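Local structure of tRNA (guanosine(18)-2'-O)-methyltransferase (Aquifex aeolicus, 1ZJR) at residues R14-L19 against L183-I188; V51-Y56 against W77-K82; V101-S106 against L123-E128. The protein catalyses the 2'-O-methylation of guanosine at position 18 in a subset of tRNA species, with S-adenosyl-L-methionine as the methyl donor. All coordinates share one frame; numbering follows the deposited sequence.

Contact 1 (R14-L19 against L183-I188)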
loop_
_atom_site.group_PDB
_atom_site.type_symbol
_atom_site.label_atom_id
_atom_site.label_comp_id
_atom_site.label_asym_id
_atom_site.label_seq_id
_atom_site.Cartn_x
_atom_site.Cartn_y
_atom_site.Cartn_z
ATOM N N ARG A 14 6.220 -5.160 20.368
ATOM C CA ARG A 14 5.091 -4.606 19.641
ATOM C C ARG A 14 5.282 -4.799 18.141
ATOM O O ARG A 14 4.326 -5.065 17.413
ATOM C CB ARG A 14 4.951 -3.119 19.981
ATOM C CG ARG A 14 3.601 -2.518 19.642
ATOM C CD ARG A 14 3.346 -1.292 20.501
ATOM N NE ARG A 14 3.429 -1.627 21.921
ATOM C CZ ARG A 14 3.264 -0.758 22.914
ATOM N NH1 ARG A 14 3.005 0.517 22.650
ATOM N NH2 ARG A 14 3.357 -1.166 24.172
ATOM N N LEU A 15 6.525 -4.676 17.688
ATOM C CA LEU A 15 6.848 -4.838 16.277
ATOM C C LEU A 15 6.504 -6.269 15.869
ATOM O O LEU A 15 5.973 -6.514 14.791
ATOM C CB LEU A 15 8.342 -4.582 16.044
ATOM C CG LEU A 15 8.825 -4.114 14.664
ATOM C CD1 LEU A 15 10.321 -4.384 14.551
ATOM C CD2 LEU A 15 8.082 -4.826 13.548
ATOM N N ARG A 16 6.812 -7.215 16.750
ATOM C CA ARG A 16 6.536 -8.616 16.482
ATOM C C ARG A 16 5.036 -8.852 16.304
ATOM O O ARG A 16 4.611 -9.532 15.373
ATOM C CB ARG A 16 7.072 -9.482 17.623
ATOM C CG ARG A 16 7.038 -10.952 17.305
ATOM C CD ARG A 16 7.673 -11.790 18.396
ATOM N NE ARG A 16 7.709 -13.186 17.986
ATOM C CZ ARG A 16 8.612 -13.706 17.163
ATOM N NH1 ARG A 16 9.577 -12.951 16.662
ATOM N NH2 ARG A 16 8.534 -14.982 16.824
ATOM N N GLU A 17 4.238 -8.290 17.204
ATOM C CA GLU A 17 2.786 -8.430 17.127
ATOM C C GLU A 17 2.288 -7.848 15.807
ATOM O O GLU A 17 1.404 -8.405 15.155
ATOM C CB GLU A 17 2.132 -7.695 18.297
ATOM C CG GLU A 17 2.511 -8.260 19.654
ATOM C CD GLU A 17 2.103 -7.352 20.797
ATOM O OE1 GLU A 17 2.194 -7.793 21.963
ATOM O OE2 GLU A 17 1.700 -6.198 20.530
ATOM N N VAL A 18 2.865 -6.719 15.417
ATOM C CA VAL A 18 2.488 -6.073 14.169
ATOM C C VAL A 18 2.874 -6.960 12.992
ATOM O O VAL A 18 2.080 -7.162 12.076
ATOM C CB VAL A 18 3.172 -4.686 14.035
ATOM C CG1 VAL A 18 2.990 -4.138 12.629
ATOM C CG2 VAL A 18 2.576 -3.718 15.057
ATOM N N LEU A 19 4.091 -7.497 13.012
ATOM C CA LEU A 19 4.531 -8.356 11.920
ATOM C C LEU A 19 3.670 -9.616 11.806
ATOM O O LEU A 19 3.471 -10.143 10.712
ATOM C CB LEU A 19 6.011 -8.728 12.099
ATOM C CG LEU A 19 6.999 -7.576 11.876
ATOM C CD1 LEU A 19 8.426 -8.044 12.163
ATOM C CD2 LEU A 19 6.879 -7.081 10.441
ATOM N N LEU A 183 3.508 -14.105 7.278
ATOM C CA LEU A 183 4.969 -14.140 7.256
ATOM C C LEU A 183 5.407 -15.333 8.100
ATOM O O LEU A 183 4.799 -15.615 9.126
ATOM C CB LEU A 183 5.553 -12.874 7.883
ATOM C CG LEU A 183 5.400 -11.542 7.145
ATOM C CD1 LEU A 183 5.860 -10.412 8.062
ATOM C CD2 LEU A 183 6.207 -11.567 5.851
ATOM N N SER A 184 6.466 -16.016 7.679
ATOM C CA SER A 184 6.979 -17.156 8.432
ATOM C C SER A 184 7.847 -16.621 9.563
ATOM O O SER A 184 8.244 -15.455 9.545
ATOM C CB SER A 184 7.821 -18.057 7.526
ATOM O OG SER A 184 8.954 -17.356 7.037
ATOM N N GLU A 185 8.136 -17.464 10.551
ATOM C CA GLU A 185 8.971 -17.047 11.670
ATOM C C GLU A 185 10.354 -16.599 11.183
ATOM O O GLU A 185 10.947 -15.685 11.761
ATOM C CB GLU A 185 9.129 -18.192 12.674
ATOM C CG GLU A 185 10.044 -17.888 13.856
ATOM C CD GLU A 185 9.557 -16.735 14.715
ATOM O OE1 GLU A 185 8.350 -16.415 14.671
ATOM O OE2 GLU A 185 10.381 -16.156 15.448
ATOM N N GLU A 186 10.873 -17.246 10.139
ATOM C CA GLU A 186 12.190 -16.874 9.609
ATOM C C GLU A 186 12.146 -15.430 9.108
ATOM O O GLU A 186 13.047 -14.628 9.380
ATOM C CB GLU A 186 12.601 -17.782 8.440
ATOM C CG GLU A 186 12.909 -19.243 8.794
ATOM C CD GLU A 186 11.710 -20.157 8.628
ATOM O OE1 GLU A 186 11.901 -21.305 8.173
ATOM O OE2 GLU A 186 10.580 -19.736 8.958
ATOM N N GLU A 187 11.090 -15.120 8.368
ATOM C CA GLU A 187 10.896 -13.790 7.801
ATOM C C GLU A 187 10.659 -12.743 8.888
ATOM O O GLU A 187 11.160 -11.615 8.808
ATOM C CB GLU A 187 9.731 -13.843 6.809
ATOM C CG GLU A 187 10.081 -14.643 5.551
ATOM C CD GLU A 187 8.873 -15.230 4.840
ATOM O OE1 GLU A 187 7.735 -14.820 5.137
ATOM O OE2 GLU A 187 9.067 -16.104 3.966
ATOM N N ILE A 188 9.898 -13.119 9.910
ATOM C CA ILE A 188 9.624 -12.221 11.020
ATOM C C ILE A 188 10.927 -11.911 11.756
ATOM O O ILE A 188 11.229 -10.756 12.047
ATOM C CB ILE A 188 8.612 -12.849 12.006
ATOM C CG1 ILE A 188 7.230 -12.926 11.348
ATOM C CG2 ILE A 188 8.560 -12.042 13.297
ATOM C CD1 ILE A 188 6.156 -13.568 12.232
HETATM O O HOH W 1 2.114 -11.848 8.955
#
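Arg16 and Glu185 join side chains at the margin of a helix-helix packing, where the C-terminal end of helix 7-19 lies against the first turn of helix 185-200. The arginine leaves its helix as an extended chain, CG anti to the backbone N (chi1 -170°), which carries the guanidinium across to the other helix. There it crosses the bent Glu185 side chain at about a right angle, the guanidinium and carboxylate planes standing 52° apart. The meeting is made at the guanidinium edge: Arg16 NH2 gives a nearly straight hydrogen bond of 2.6 Å to the syn lone pair of Glu185 OE2, as part of a salt bridge. NH2 is equally near Glu185 OE1, and the exact fit is doubtful. Gln189 NE2, one turn on, also bonds to OE2, so OE2 has two donors. Ile188 brings its CG2 to 3.6 Å from Arg16 NH1, and the contact turns apolar from here inward. The Leu19 and Ile188 side chains run antiparallel, one past the other, with Leu19 CD1 4.2 Å from Ile188 CG2, while Leu19 CD2 meets Leu183 CD1 at the same distance. A capping box starts helix 185-200: Ser184 N donates to Glu187 OE1, and Glu187 N returns a weak bond to Ser184 OG. One water bridges the backbones, 2.8 Å from Leu19 O and 3.1 Å from Leu183 N.

Contact 2 (V51-Y56 against W77-K82)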
loop_
_atom_site.group_PDB
_atom_site.type_symbol
_atom_site.label_atom_id
_atom_site.label_comp_id
_atom_site.label_asym_id
_atom_site.label_seq_id
_atom_site.Cartn_x
_atom_site.Cartn_y
_atom_site.Cartn_z
ATOM N N VAL A 51 -0.455 -3.522 5.596
ATOM C CA VAL A 51 0.347 -3.550 4.382
ATOM C C VAL A 51 1.814 -3.487 4.793
ATOM O O VAL A 51 2.205 -2.655 5.620
ATOM C CB VAL A 51 0.024 -2.361 3.449
ATOM C CG1 VAL A 51 1.075 -2.273 2.335
ATOM C CG2 VAL A 51 -1.359 -2.553 2.830
ATOM N N LEU A 52 2.619 -4.365 4.208
ATOM C CA LEU A 52 4.045 -4.422 4.519
ATOM C C LEU A 52 4.916 -3.784 3.440
ATOM O O LEU A 52 5.999 -3.277 3.738
ATOM C CB LEU A 52 4.485 -5.879 4.713
ATOM C CG LEU A 52 5.968 -6.093 5.048
ATOM C CD1 LEU A 52 6.291 -5.481 6.397
ATOM C CD2 LEU A 52 6.277 -7.584 5.055
ATOM N N TYR A 53 4.454 -3.812 2.194
ATOM C CA TYR A 53 5.228 -3.237 1.096
ATOM C C TYR A 53 4.506 -2.123 0.347
ATOM O O TYR A 53 3.409 -2.327 -0.182
ATOM C CB TYR A 53 5.616 -4.323 0.089
ATOM C CG TYR A 53 6.358 -5.494 0.691
ATOM C CD1 TYR A 53 5.690 -6.678 1.007
ATOM C CD2 TYR A 53 7.730 -5.422 0.936
ATOM C CE1 TYR A 53 6.372 -7.767 1.550
ATOM C CE2 TYR A 53 8.424 -6.505 1.481
ATOM C CZ TYR A 53 7.740 -7.671 1.783
ATOM O OH TYR A 53 8.422 -8.747 2.306
ATOM N N LEU A 54 5.144 -0.956 0.295
ATOM C CA LEU A 54 4.608 0.210 -0.408
ATOM C C LEU A 54 5.666 0.644 -1.418
ATOM O O LEU A 54 6.783 0.990 -1.035
ATOM C CB LEU A 54 4.374 1.371 0.571
ATOM C CG LEU A 54 3.356 2.491 0.285
ATOM C CD1 LEU A 54 3.920 3.787 0.828
ATOM C CD2 LEU A 54 3.030 2.626 -1.184
ATOM N N TYR A 55 5.321 0.614 -2.698
ATOM C CA TYR A 55 6.233 1.038 -3.754
ATOM C C TYR A 55 5.711 2.365 -4.265
ATOM O O TYR A 55 4.515 2.640 -4.161
ATOM C CB TYR A 55 6.243 0.029 -4.900
ATOM C CG TYR A 55 6.817 -1.313 -4.517
ATOM C CD1 TYR A 55 6.049 -2.253 -3.831
ATOM C CD2 TYR A 55 8.141 -1.636 -4.819
ATOM C CE1 TYR A 55 6.583 -3.479 -3.452
ATOM C CE2 TYR A 55 8.686 -2.865 -4.446
ATOM C CZ TYR A 55 7.902 -3.779 -3.762
ATOM O OH TYR A 55 8.431 -4.991 -3.381
ATOM N N TYR A 56 6.594 3.193 -4.810
ATOM C CA TYR A 56 6.153 4.480 -5.326
ATOM C C TYR A 56 6.996 4.966 -6.497
ATOM O O TYR A 56 8.170 4.617 -6.629
ATOM C CB TYR A 56 6.155 5.524 -4.205
ATOM C CG TYR A 56 7.521 6.022 -3.790
ATOM C CD1 TYR A 56 8.076 7.164 -4.375
ATOM C CD2 TYR A 56 8.253 5.367 -2.798
ATOM C CE1 TYR A 56 9.318 7.642 -3.976
ATOM C CE2 TYR A 56 9.495 5.836 -2.394
ATOM C CZ TYR A 56 10.021 6.977 -2.985
ATOM O OH TYR A 56 11.239 7.459 -2.567
ATOM N N TRP A 77 7.682 0.998 9.989
ATOM C CA TRP A 77 7.306 -0.411 9.912
ATOM C C TRP A 77 6.648 -0.868 8.612
ATOM O O TRP A 77 5.952 -1.882 8.578
ATOM C CB TRP A 77 6.448 -0.790 11.128
ATOM C CG TRP A 77 7.212 -0.699 12.434
ATOM C CD1 TRP A 77 8.515 -0.315 12.595
ATOM C CD2 TRP A 77 6.714 -0.971 13.750
ATOM N NE1 TRP A 77 8.855 -0.327 13.926
ATOM C CE2 TRP A 77 7.770 -0.726 14.658
ATOM C CE3 TRP A 77 5.478 -1.398 14.253
ATOM C CZ2 TRP A 77 7.626 -0.889 16.041
ATOM C CZ3 TRP A 77 5.335 -1.561 15.631
ATOM C CH2 TRP A 77 6.405 -1.307 16.505
ATOM N N VAL A 78 6.883 -0.112 7.546
ATOM C CA VAL A 78 6.387 -0.446 6.218
ATOM C C VAL A 78 7.604 -0.276 5.310
ATOM O O VAL A 78 8.329 0.708 5.445
ATOM C CB VAL A 78 5.273 0.527 5.742
ATOM C CG1 VAL A 78 4.940 0.262 4.275
ATOM C CG2 VAL A 78 4.019 0.352 6.595
ATOM N N PHE A 79 7.853 -1.239 4.423
ATOM C CA PHE A 79 8.985 -1.131 3.501
ATOM C C PHE A 79 8.547 -0.221 2.363
ATOM O O PHE A 79 7.592 -0.529 1.645
ATOM C CB PHE A 79 9.378 -2.490 2.915
ATOM C CG PHE A 79 10.140 -3.370 3.860
ATOM C CD1 PHE A 79 9.488 -4.352 4.596
ATOM C CD2 PHE A 79 11.516 -3.225 4.004
ATOM C CE1 PHE A 79 10.196 -5.183 5.465
ATOM C CE2 PHE A 79 12.233 -4.046 4.866
ATOM C CZ PHE A 79 11.569 -5.031 5.601
ATOM N N ILE A 80 9.241 0.900 2.211
ATOM C CA ILE A 80 8.918 1.866 1.170
ATOM C C ILE A 80 10.039 1.832 0.133
ATOM O O ILE A 80 11.195 2.113 0.446
ATOM C CB ILE A 80 8.775 3.277 1.782
ATOM C CG1 ILE A 80 7.764 3.228 2.936
ATOM C CG2 ILE A 80 8.306 4.266 0.729
ATOM C CD1 ILE A 80 7.656 4.515 3.737
ATOM N N GLU A 81 9.688 1.471 -1.097
ATOM C CA GLU A 81 10.665 1.355 -2.175
ATOM C C GLU A 81 10.334 2.181 -3.413
ATOM O O GLU A 81 9.253 2.056 -3.989
ATOM C CB GLU A 81 10.802 -0.115 -2.582
ATOM C CG GLU A 81 11.912 -0.400 -3.590
ATOM C CD GLU A 81 12.016 -1.880 -3.930
ATOM O OE1 GLU A 81 12.069 -2.700 -2.987
ATOM O OE2 GLU A 81 12.049 -2.222 -5.135
ATOM N N LYS A 82 11.287 3.011 -3.822
ATOM C CA LYS A 82 11.134 3.856 -4.999
ATOM C C LYS A 82 11.344 2.994 -6.245
ATOM O O LYS A 82 12.235 2.149 -6.278
ATOM C CB LYS A 82 12.165 4.994 -4.946
ATOM C CG LYS A 82 12.240 5.869 -6.195
ATOM C CD LYS A 82 13.234 7.012 -5.988
ATOM C CE LYS A 82 13.605 7.681 -7.300
ATOM N NZ LYS A 82 14.534 8.832 -7.098
HETATM O O HOH W 2 11.386 -5.164 -3.806
#
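Tyr56 lays one ring face over the backbone of Lys82, whose CA sits 3.9 Å from the ring centroid in a CH-pi contact. With chi1 at 75°, CG projects over its own main chain and the ring turns across the neighbouring strand. Its CE2 also reaches Ile80 CG2 at 3.7 Å, and its hydroxyl is hydrogen-bonded to the backbone oxygen of Lys62. Phe79, on the other face of the sheet, runs beside Tyr53 and points the same way; with planes 21° and centroids 5.7 Å apart, the rings are offset and overlap little. Leu52 CD1 packs 3.8 Å from Phe79 CD1. Beyond it Glu81, fully extended, lies alongside Tyr55 and sets OE2 at the tyrosine ring edge, 3.5 Å from CE2. A water joins their polar ends, donating to Glu81 OE1 at 2.7 Å and bonded to Tyr55 OH. Beneath these side chains the backbones alternate donors and acceptors: Phe79 N to Leu52 O, Leu54 N to Phe79 O, Glu81 N to Leu54 O and Tyr56 N to Glu81 O. This is the parallel ladder between the two strands of a beta-alpha-beta unit, closing one border of the parallel sheet of the SPOUT fold.

Contact 3 (V101-S106 against L123-E128). With GOL (glycerol), chain C.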
loop_
_atom_site.group_PDB
_atom_site.type_symbol
_atom_site.label_atom_id
_atom_site.label_comp_id
_atom_site.label_asym_id
_atom_site.label_seq_id
_atom_site.Cartn_x
_atom_site.Cartn_y
_atom_site.Cartn_z
ATOM N N VAL A 101 -4.763 -4.103 -9.444
ATOM C CA VAL A 101 -5.998 -3.341 -9.286
ATOM C C VAL A 101 -5.658 -1.850 -9.309
ATOM O O VAL A 101 -4.965 -1.349 -8.423
ATOM C CB VAL A 101 -6.673 -3.709 -7.942
ATOM C CG1 VAL A 101 -7.984 -2.946 -7.762
ATOM C CG2 VAL A 101 -6.924 -5.220 -7.897
ATOM N N ALA A 102 -6.153 -1.141 -10.317
ATOM C CA ALA A 102 -5.839 0.276 -10.443
ATOM C C ALA A 102 -7.033 1.213 -10.449
ATOM O O ALA A 102 -8.056 0.938 -11.071
ATOM C CB ALA A 102 -5.014 0.500 -11.701
ATOM N N THR A 103 -6.894 2.336 -9.751
ATOM C CA THR A 103 -7.953 3.336 -9.711
ATOM C C THR A 103 -7.895 4.045 -11.058
ATOM O O THR A 103 -6.888 4.670 -11.395
ATOM C CB THR A 103 -7.709 4.373 -8.608
ATOM O OG1 THR A 103 -6.416 4.963 -8.801
ATOM C CG2 THR A 103 -7.776 3.716 -7.234
ATOM N N TRP A 104 -8.974 3.941 -11.823
ATOM C CA TRP A 104 -9.049 4.558 -13.146
ATOM C C TRP A 104 -10.399 5.260 -13.251
ATOM O O TRP A 104 -11.450 4.620 -13.188
ATOM C CB TRP A 104 -8.897 3.466 -14.219
ATOM C CG TRP A 104 -8.908 3.961 -15.642
ATOM C CD1 TRP A 104 -9.893 3.769 -16.564
ATOM C CD2 TRP A 104 -7.885 4.726 -16.301
ATOM N NE1 TRP A 104 -9.550 4.364 -17.759
ATOM C CE2 TRP A 104 -8.325 4.960 -17.625
ATOM C CE3 TRP A 104 -6.641 5.235 -15.900
ATOM C CZ2 TRP A 104 -7.564 5.683 -18.554
ATOM C CZ3 TRP A 104 -5.883 5.954 -16.825
ATOM C CH2 TRP A 104 -6.352 6.171 -18.139
ATOM N N LEU A 105 -10.361 6.581 -13.392
ATOM C CA LEU A 105 -11.578 7.385 -13.468
ATOM C C LEU A 105 -12.189 7.248 -14.855
ATOM O O LEU A 105 -11.817 7.958 -15.789
ATOM C CB LEU A 105 -11.250 8.852 -13.157
ATOM C CG LEU A 105 -12.387 9.771 -12.700
ATOM C CD1 LEU A 105 -13.054 9.195 -11.450
ATOM C CD2 LEU A 105 -11.822 11.158 -12.406
ATOM N N SER A 106 -13.129 6.320 -14.976
ATOM C CA SER A 106 -13.781 6.060 -16.247
ATOM C C SER A 106 -15.096 5.326 -16.018
ATOM O O SER A 106 -15.241 4.586 -15.043
ATOM C CB SER A 106 -12.857 5.215 -17.125
ATOM O OG SER A 106 -13.455 4.919 -18.369
ATOM N N LEU A 123 -2.498 -2.951 -5.129
ATOM C CA LEU A 123 -3.435 -1.848 -5.325
ATOM C C LEU A 123 -2.643 -0.632 -5.801
ATOM O O LEU A 123 -1.744 -0.169 -5.101
ATOM C CB LEU A 123 -4.141 -1.492 -4.009
ATOM C CG LEU A 123 -4.950 -0.187 -4.063
ATOM C CD1 LEU A 123 -6.110 -0.352 -5.039
ATOM C CD2 LEU A 123 -5.461 0.177 -2.674
ATOM N N VAL A 124 -2.973 -0.116 -6.982
ATOM C CA VAL A 124 -2.269 1.049 -7.511
ATOM C C VAL A 124 -3.163 2.279 -7.438
ATOM O O VAL A 124 -4.275 2.279 -7.971
ATOM C CB VAL A 124 -1.847 0.843 -8.990
ATOM C CG1 VAL A 124 -0.883 1.950 -9.415
ATOM C CG2 VAL A 124 -1.199 -0.527 -9.167
ATOM N N VAL A 125 -2.670 3.324 -6.773
ATOM C CA VAL A 125 -3.411 4.574 -6.624
ATOM C C VAL A 125 -2.509 5.686 -7.143
ATOM O O VAL A 125 -1.314 5.474 -7.335
ATOM C CB VAL A 125 -3.752 4.867 -5.140
ATOM C CG1 VAL A 125 -4.624 3.754 -4.567
ATOM C CG2 VAL A 125 -2.469 5.000 -4.333
ATOM N N GLY A 126 -3.059 6.871 -7.374
ATOM C CA GLY A 126 -2.196 7.933 -7.862
ATOM C C GLY A 126 -2.876 9.258 -8.105
ATOM O O GLY A 126 -4.085 9.382 -7.928
ATOM N N ASN A 127 -2.083 10.244 -8.510
ATOM C CA ASN A 127 -2.588 11.578 -8.797
ATOM C C ASN A 127 -2.468 11.983 -10.259
ATOM O O ASN A 127 -2.298 13.168 -10.553
ATOM C CB ASN A 127 -1.875 12.630 -7.953
ATOM C CG ASN A 127 -2.483 12.786 -6.580
ATOM O OD1 ASN A 127 -3.696 12.972 -6.438
ATOM N ND2 ASN A 127 -1.646 12.730 -5.562
ATOM N N GLU A 128 -2.522 11.019 -11.172
ATOM C CA GLU A 128 -2.469 11.368 -12.589
ATOM C C GLU A 128 -3.906 11.756 -12.924
ATOM O O GLU A 128 -4.808 11.562 -12.109
ATOM C CB GLU A 128 -2.003 10.189 -13.455
ATOM C CG GLU A 128 -0.535 9.770 -13.239
ATOM C CD GLU A 128 0.489 10.860 -13.587
ATOM O OE1 GLU A 128 1.701 10.616 -13.411
ATOM O OE2 GLU A 128 0.096 11.959 -14.031
HETATM C C1 GOL C . -7.101 7.319 -6.175
HETATM O O1 GOL C . -5.948 6.863 -6.881
HETATM C C2 GOL C . -7.569 8.642 -6.858
HETATM O O2 GOL C . -6.506 9.620 -6.764
HETATM C C3 GOL C . -8.822 9.191 -6.137
HETATM O O3 GOL C . -9.324 10.379 -6.754
#
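Thr103 and Gly126 hold a glycerol hydroxyl between them where two neighbouring strands end: the alternation of the ladder would next bring Gly126 N to Thr103 O, but Gly126 N bonds to glycerol O1 instead. Glycerol O1 is 2.7 Å from Thr103 OG1, a hydrogen bond in which either oxygen may be the donor, and it accepts from Gly126 N at 2.9 Å. Gly126 O in turn receives the second glycerol hydroxyl, O2, at 2.7 Å, so both polar backbone atoms of the glycine are engaged by one small molecule. A chi1 of 56° brings the threonine hydroxyl there, with OG1 opposite the alpha hydrogen. The same rotation leaves the methyl CG2 facing Val125 CG1.

Upstream the strands are bound conventionally. Val124 N donates almost straight to Val101 O (2.8 Å), and Thr103 N donates to Val124 O over a longer 3.2 Å. The spacing follows suit: the CA atoms of Ala102 and Val124 are 4.7 Å apart, whereas those of Thr103 and Val125 have spread to 5.6 Å. On one face of the sheet Ala102 packs beside Val124, which also touches Ile136 of helix 134-137. On the other, Val101 adjoins Leu123, and Leu123 rests on Leu165 of helix 157-174.

Thr103 is a predicted S-adenosyl-L-methionine-binding residue, as are Ile146, about 6 Å from it between side chains, and Leu155, whose backbone oxygen is also hydrogen-bonded to the glycerol. Although glycerol probably came from the crystallisation liquor, its position at the C-terminal ends of parallel strands is consistent with the cofactor pocket of the knotted SPOUT methyltransferase fold.

In the fold
Contacts 2 and 3 belong to one parallel sheet, contact 2 at its border and contact 3 farther in, whereas contact 1 joins the helices near the two chain ends. Contacts 1 and 3 are mostly buried and contact 2 only partly, although contact 2 lies nearest the chain's centre and contact 1 far from it. Chemistry changes with place. The helix pair adds a salt bridge to its leucine and isoleucine packing, the border strands carry aromatic rings and charged side chains over their ladder, and the inner strands bear aliphatic side chains until they open toward the predicted cofactor site. Contacts 1 and 2 touch directly, Trp77 packing on Leu15 and Val18; contact 3 does not touch contact 1.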